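Local atomic coordinates of endo-beta-1,4-glucanase (PDB entry 1OA4), a protein that hydrolyses internal beta-1,4-glucosidic bonds of cellulose as a glycoside hydrolase family 12 endoglucanase. Residues 76-81 with 190-195. Sequence-based numbering, arbitrary orientation.
Sequences PMRISS and TPDWYL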
loop_
_atom_site.group_PDB
_atom_site.type_symbol
_atom_site.label_atom_id
_atom_site.label_comp_id
_atom_site.label_asym_id
_atom_site.label_seq_id
_atom_site.Cartn_x
_atom_site.Cartn_y
_atom_site.Cartn_z
ATOM N N PRO A 76 -12.297 9.023 5.937
ATOM C CA PRO A 76 -12.096 9.683 4.647
ATOM C C PRO A 76 -12.163 11.217 4.680
ATOM O O PRO A 76 -12.881 11.807 5.488
ATOM C CB PRO A 76 -13.251 9.115 3.807
ATOM C CG PRO A 76 -14.295 8.876 4.812
ATOM C CD PRO A 76 -13.561 8.279 5.983
ATOM N N MET A 77 -11.400 11.855 3.800
ATOM C CA MET A 77 -11.379 13.306 3.709
ATOM C C MET A 77 -11.372 13.738 2.254
ATOM O O MET A 77 -10.672 13.150 1.426
ATOM C CB MET A 77 -10.134 13.863 4.396
ATOM C CG MET A 77 -10.152 15.374 4.585
ATOM S SD MET A 77 -8.623 15.948 5.371
ATOM C CE MET A 77 -8.759 15.197 6.882
ATOM N N ARG A 78 -12.143 14.778 1.936
ATOM C CA ARG A 78 -12.167 15.311 0.587
ATOM C C ARG A 78 -10.772 15.804 0.209
ATOM O O ARG A 78 -10.121 16.524 0.980
ATOM C CB ARG A 78 -13.155 16.479 0.478
ATOM C CG ARG A 78 -13.595 16.749 -0.937
ATOM C CD ARG A 78 -14.522 17.958 -1.102
ATOM N NE ARG A 78 -15.852 17.846 -0.489
ATOM C CZ ARG A 78 -16.912 17.205 -0.996
ATOM N NH1 ARG A 78 -16.838 16.519 -2.133
ATOM N NH2 ARG A 78 -18.065 17.236 -0.330
ATOM N N ILE A 79 -10.334 15.456 -0.991
ATOM C CA ILE A 79 -8.987 15.793 -1.436
ATOM C C ILE A 79 -8.708 17.291 -1.337
ATOM O O ILE A 79 -7.651 17.706 -0.869
ATOM C CB ILE A 79 -8.766 15.282 -2.874
ATOM C CG1 ILE A 79 -8.707 13.756 -2.868
ATOM C CG2 ILE A 79 -7.496 15.893 -3.462
ATOM C CD1 ILE A 79 -8.716 13.107 -4.248
ATOM N N SER A 80 -9.664 18.105 -1.773
ATOM C CA SER A 80 -9.486 19.552 -1.768
ATOM C C SER A 80 -9.372 20.151 -0.366
ATOM O O SER A 80 -8.862 21.258 -0.197
ATOM C CB SER A 80 -10.582 20.223 -2.585
ATOM O OG SER A 80 -11.837 20.043 -1.986
ATOM N N SER A 81 -9.810 19.409 0.641
ATOM C CA SER A 81 -9.701 19.876 2.008
ATOM C C SER A 81 -8.374 19.511 2.659
ATOM O O SER A 81 -8.081 19.976 3.761
ATOM C CB SER A 81 -10.821 19.272 2.827
ATOM O OG SER A 81 -12.071 19.679 2.310
ATOM N N THR A 190 -10.940 13.622 -9.027
ATOM C CA THR A 190 -11.015 15.080 -9.064
ATOM C C THR A 190 -10.795 15.545 -7.643
ATOM O O THR A 190 -10.836 14.743 -6.715
ATOM C CB THR A 190 -12.373 15.606 -9.508
ATOM O OG1 THR A 190 -13.314 15.449 -8.442
ATOM C CG2 THR A 190 -12.937 14.810 -10.694
ATOM N N PRO A 191 -10.569 16.834 -7.450
ATOM C CA PRO A 191 -10.444 17.371 -6.091
ATOM C C PRO A 191 -11.647 17.175 -5.179
ATOM O O PRO A 191 -11.510 17.307 -3.964
ATOM C CB PRO A 191 -10.161 18.853 -6.336
ATOM C CG PRO A 191 -9.480 18.856 -7.655
ATOM C CD PRO A 191 -10.274 17.861 -8.466
ATOM N N ASP A 192 -12.808 16.852 -5.735
ATOM C CA ASP A 192 -13.968 16.599 -4.899
ATOM C C ASP A 192 -14.065 15.136 -4.470
ATOM O O ASP A 192 -14.977 14.780 -3.728
ATOM C CB ASP A 192 -15.249 16.953 -5.661
ATOM C CG ASP A 192 -15.473 18.439 -5.781
ATOM O OD1 ASP A 192 -15.031 19.197 -4.891
ATOM O OD2 ASP A 192 -16.113 18.932 -6.732
ATOM N N TRP A 193 -13.171 14.277 -4.962
ATOM C CA TRP A 193 -13.139 12.890 -4.504
ATOM C C TRP A 193 -12.540 12.862 -3.097
ATOM O O TRP A 193 -12.140 13.882 -2.559
ATOM C CB TRP A 193 -12.307 11.996 -5.418
ATOM C CG TRP A 193 -12.949 11.574 -6.710
ATOM C CD1 TRP A 193 -13.820 12.288 -7.472
ATOM C CD2 TRP A 193 -12.730 10.346 -7.400
ATOM N NE1 TRP A 193 -14.160 11.580 -8.602
ATOM C CE2 TRP A 193 -13.514 10.375 -8.577
ATOM C CE3 TRP A 193 -11.960 9.214 -7.144
ATOM C CZ2 TRP A 193 -13.539 9.320 -9.487
ATOM C CZ3 TRP A 193 -11.979 8.172 -8.043
ATOM C CH2 TRP A 193 -12.760 8.233 -9.207
ATOM N N TYR A 194 -12.477 11.671 -2.526
ATOM C CA TYR A 194 -12.025 11.473 -1.164
ATOM C C TYR A 194 -10.838 10.528 -1.085
ATOM O O TYR A 194 -10.735 9.565 -1.830
ATOM C CB TYR A 194 -13.157 10.846 -0.364
ATOM C CG TYR A 194 -14.358 11.753 -0.197
ATOM C CD1 TYR A 194 -15.313 11.850 -1.197
ATOM C CD2 TYR A 194 -14.531 12.504 0.952
ATOM C CE1 TYR A 194 -16.411 12.694 -1.062
ATOM C CE2 TYR A 194 -15.636 13.343 1.104
ATOM C CZ TYR A 194 -16.575 13.430 0.091
ATOM O OH TYR A 194 -17.684 14.283 0.234
ATOM N N LEU A 195 -9.955 10.822 -0.138
ATOM C CA LEU A 195 -8.874 9.936 0.218
ATOM C C LEU A 195 -9.445 9.055 1.317
ATOM O O LEU A 195 -9.938 9.578 2.327
ATOM C CB LEU A 195 -7.705 10.763 0.733
ATOM C CG LEU A 195 -6.532 10.002 1.357
ATOM C CD1 LEU A 195 -5.951 9.018 0.396
ATOM C CD2 LEU A 195 -5.438 10.954 1.833
#
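The guanidinium of R78 meets Y194 over one of its faces, where the phenol carbon CZ of Y194 sits 3.7 Å above the guanidinium plane, nearer its margin than its centre, while the main-chain carbonyl of D192 comes in at the edge. Ring and guanidinium are tilted 46° to each other, short of a parallel stack, and CG of R78 lies over one face of the ring. R78 NH2 comes within 3.0 Å of Y194 OH, but the angle is too poor for a hydrogen bond. What the edge offers is a weak bond from R78 NH1 to D192 O (3.0 Å, 131° at the hydrogen). With CG anti to the backbone N (chi1 -159°) and a bend at chi3, the arginine runs alongside D192 and folds its head over the tyrosine. The D192 carboxylate is nearly perpendicular to the guanidinium, with OD1 4.2 Å from NH1, close enough for the opposite charges probably to attract, though no N-H points at it and it is not a salt bridge.

Alongside these side chains, M77 and L195 form an antiparallel hydrogen-bonded pair, and R78 and Y194 the next, non-hydrogen-bonded one. Beyond the strand pair, I79 N donates almost straight to W193 O (2.9 Å) and S80 N to P191 O (3.0 Å), tying the 3-10 segment to the type I turn T190-W193. I79 CD1 packs on W193 CB, and both side chains reach L107 of strand 98-108.

Short strand 77-78 is thus fastened to the start of strand 194-204 mainly by backbone bonds, whereas the arginine probably adds van der Waals contact with the tilted phenol and weak electrostatic attraction at the surface of this family 12 beta-sandwich.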